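PDB 2VF7: excinuclease ABC, subunit A. from Deinococcus radiodurans, which binds DNA and zinc and binds and hydrolyses ATP as a UvrA-family ABC protein, with a probable part in recognising DNA damage for excision repair. Local coordinates for residues A[17-22]-A[28-33]. The protein carries 1 engineered substitution. Numbering follows the deposited sequence.
Sequences QVRGAR and DISVKV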
loop_
_atom_site.group_PDB
_atom_site.type_symbol
_atom_site.label_atom_id
_atom_site.label_comp_id
_atom_site.label_asym_id
_atom_site.label_seq_id
_atom_site.Cartn_x
_atom_site.Cartn_y
_atom_site.Cartn_z
ATOM N N GLN A 17 12.255 22.136 12.899
ATOM C CA GLN A 17 11.562 23.342 13.336
ATOM C C GLN A 17 10.066 23.192 13.100
ATOM O O GLN A 17 9.632 22.899 11.989
ATOM C CB GLN A 17 12.122 24.588 12.645
ATOM C CG GLN A 17 11.490 25.915 13.130
ATOM C CD GLN A 17 11.729 26.197 14.628
ATOM O OE1 GLN A 17 12.876 26.304 15.071
ATOM N NE2 GLN A 17 10.641 26.337 15.400
ATOM N N VAL A 18 9.297 23.388 14.167
ATOM C CA VAL A 18 7.854 23.183 14.168
ATOM C C VAL A 18 7.161 24.497 14.487
ATOM O O VAL A 18 7.513 25.188 15.458
ATOM C CB VAL A 18 7.458 22.124 15.215
ATOM C CG1 VAL A 18 5.935 22.105 15.479
ATOM C CG2 VAL A 18 7.980 20.741 14.813
ATOM N N ARG A 19 6.180 24.835 13.662
ATOM C CA ARG A 19 5.439 26.069 13.804
ATOM C C ARG A 19 3.930 25.865 13.651
ATOM O O ARG A 19 3.483 25.189 12.720
ATOM C CB ARG A 19 5.919 27.052 12.748
ATOM C CG ARG A 19 5.308 28.419 12.858
ATOM C CD ARG A 19 6.013 29.376 11.917
ATOM N NE ARG A 19 5.749 29.126 10.497
ATOM C CZ ARG A 19 4.611 29.449 9.885
ATOM N NH1 ARG A 19 3.612 29.993 10.579
ATOM N NH2 ARG A 19 4.458 29.206 8.590
ATOM N N GLY A 20 3.157 26.463 14.557
ATOM C CA GLY A 20 1.695 26.466 14.446
ATOM C C GLY A 20 1.022 25.124 14.684
ATOM O O GLY A 20 0.010 24.820 14.078
ATOM N N ALA A 21 1.583 24.325 15.580
ATOM C CA ALA A 21 1.026 23.004 15.886
ATOM C C ALA A 21 -0.157 23.145 16.838
ATOM O O ALA A 21 0.005 23.583 17.978
ATOM C CB ALA A 21 2.120 22.090 16.488
ATOM N N ARG A 22 -1.353 22.812 16.364
ATOM C CA ARG A 22 -2.517 22.829 17.245
ATOM C C ARG A 22 -3.356 21.523 17.246
ATOM O O ARG A 22 -4.574 21.548 17.372
ATOM C CB ARG A 22 -3.349 24.113 17.030
ATOM C CG ARG A 22 -3.975 24.221 15.678
ATOM C CD ARG A 22 -4.134 25.639 15.153
ATOM N NE ARG A 22 -4.037 25.532 13.702
ATOM C CZ ARG A 22 -3.063 26.045 12.964
ATOM N NH1 ARG A 22 -2.130 26.803 13.520
ATOM N NH2 ARG A 22 -3.051 25.833 11.654
ATOM N N ASP A 28 -1.301 25.911 19.410
ATOM C CA ASP A 28 -0.704 26.652 18.289
ATOM C C ASP A 28 0.742 26.977 18.664
ATOM O O ASP A 28 1.119 28.146 18.737
ATOM C CB ASP A 28 -1.493 27.949 18.062
ATOM C CG ASP A 28 -1.362 28.495 16.651
ATOM O OD1 ASP A 28 -1.588 29.708 16.473
ATOM O OD2 ASP A 28 -1.061 27.726 15.716
ATOM N N ILE A 29 1.530 25.928 18.935
ATOM C CA ILE A 29 2.885 26.067 19.489
ATOM C C ILE A 29 3.994 26.110 18.418
ATOM O O ILE A 29 3.801 25.665 17.270
ATOM C CB ILE A 29 3.228 24.933 20.555
ATOM C CG1 ILE A 29 3.389 23.561 19.900
ATOM C CG2 ILE A 29 2.186 24.852 21.653
ATOM C CD1 ILE A 29 4.807 23.243 19.446
ATOM N N SER A 30 5.148 26.649 18.819
ATOM C CA SER A 30 6.384 26.559 18.048
ATOM C C SER A 30 7.430 25.881 18.914
ATOM O O SER A 30 7.600 26.243 20.070
ATOM C CB SER A 30 6.895 27.946 17.665
ATOM O OG SER A 30 6.005 28.590 16.794
ATOM N N VAL A 31 8.117 24.892 18.360
ATOM C CA VAL A 31 9.217 24.252 19.057
ATOM C C VAL A 31 10.283 23.824 18.054
ATOM O O VAL A 31 9.988 23.604 16.891
ATOM C CB VAL A 31 8.733 23.053 19.950
ATOM C CG1 VAL A 31 8.314 21.868 19.119
ATOM C CG2 VAL A 31 9.804 22.640 20.919
ATOM N N LYS A 32 11.527 23.740 18.508
ATOM C CA LYS A 32 12.613 23.167 17.715
ATOM C C LYS A 32 13.263 22.019 18.491
ATOM O O LYS A 32 13.362 22.069 19.719
ATOM C CB LYS A 32 13.656 24.229 17.354
ATOM C CG LYS A 32 14.702 24.463 18.426
ATOM C CD LYS A 32 15.624 25.657 18.123
ATOM C CE LYS A 32 16.670 25.830 19.241
ATOM N NZ LYS A 32 17.807 26.702 18.848
ATOM N N VAL A 33 13.697 20.989 17.766
ATOM C CA VAL A 33 14.366 19.828 18.376
ATOM C C VAL A 33 15.515 19.324 17.498
ATOM O O VAL A 33 15.362 19.211 16.273
ATOM C CB VAL A 33 13.366 18.651 18.719
ATOM C CG1 VAL A 33 12.271 19.132 19.597
ATOM C CG2 VAL A 33 12.764 18.060 17.480
HETATM O O HOH W 1 3.347 28.481 16.264
#
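V18 and V31 face each other as a hydrogen-bonded antiparallel pair, and with A21 and I29 they make the packed side of this contact. V18 N bonds V31 O at 2.8 Å and V31 N returns to V18 O. On the face that carries these four side chains, V18 CB rests 4.0 Å from V31 CG1, and I29 turns CG1 between its own N and carbonyl carbon (chi1 70°), which lays it 3.9 Å from A21 CB. V31 and I29 continue this apolar face onto V451 and I464, so the beta hairpin of strands 15-21 and 29-34, two of the three strands of an antiparallel sheet in which 15-21 is central, packs against the sheet of the ATP-binding domain whose P-loop holds ADP. A G1 beta bulge shifts the pairing without ending it: G20, with positive phi, and A21 both face I29, whose O takes a straight bond from A21 N and a weak one from G20 N, while I29 N bonds A21 O. The other face is looser and wetter. There a water accepts from G20 N at 2.6 Å and is hydrogen-bonded to S30 OG (2.7 Å), while Q17 bends at chi2 (62°) to bring OE1 within 3.2 Å of K32 CB. Near the turn R22 NH1 and D28 OD2 form a 2.6 Å salt bridge: OD2 lies in the guanidinium plane, NH1 above the carboxylate plane; D84 and D86 engage the same guanidinium.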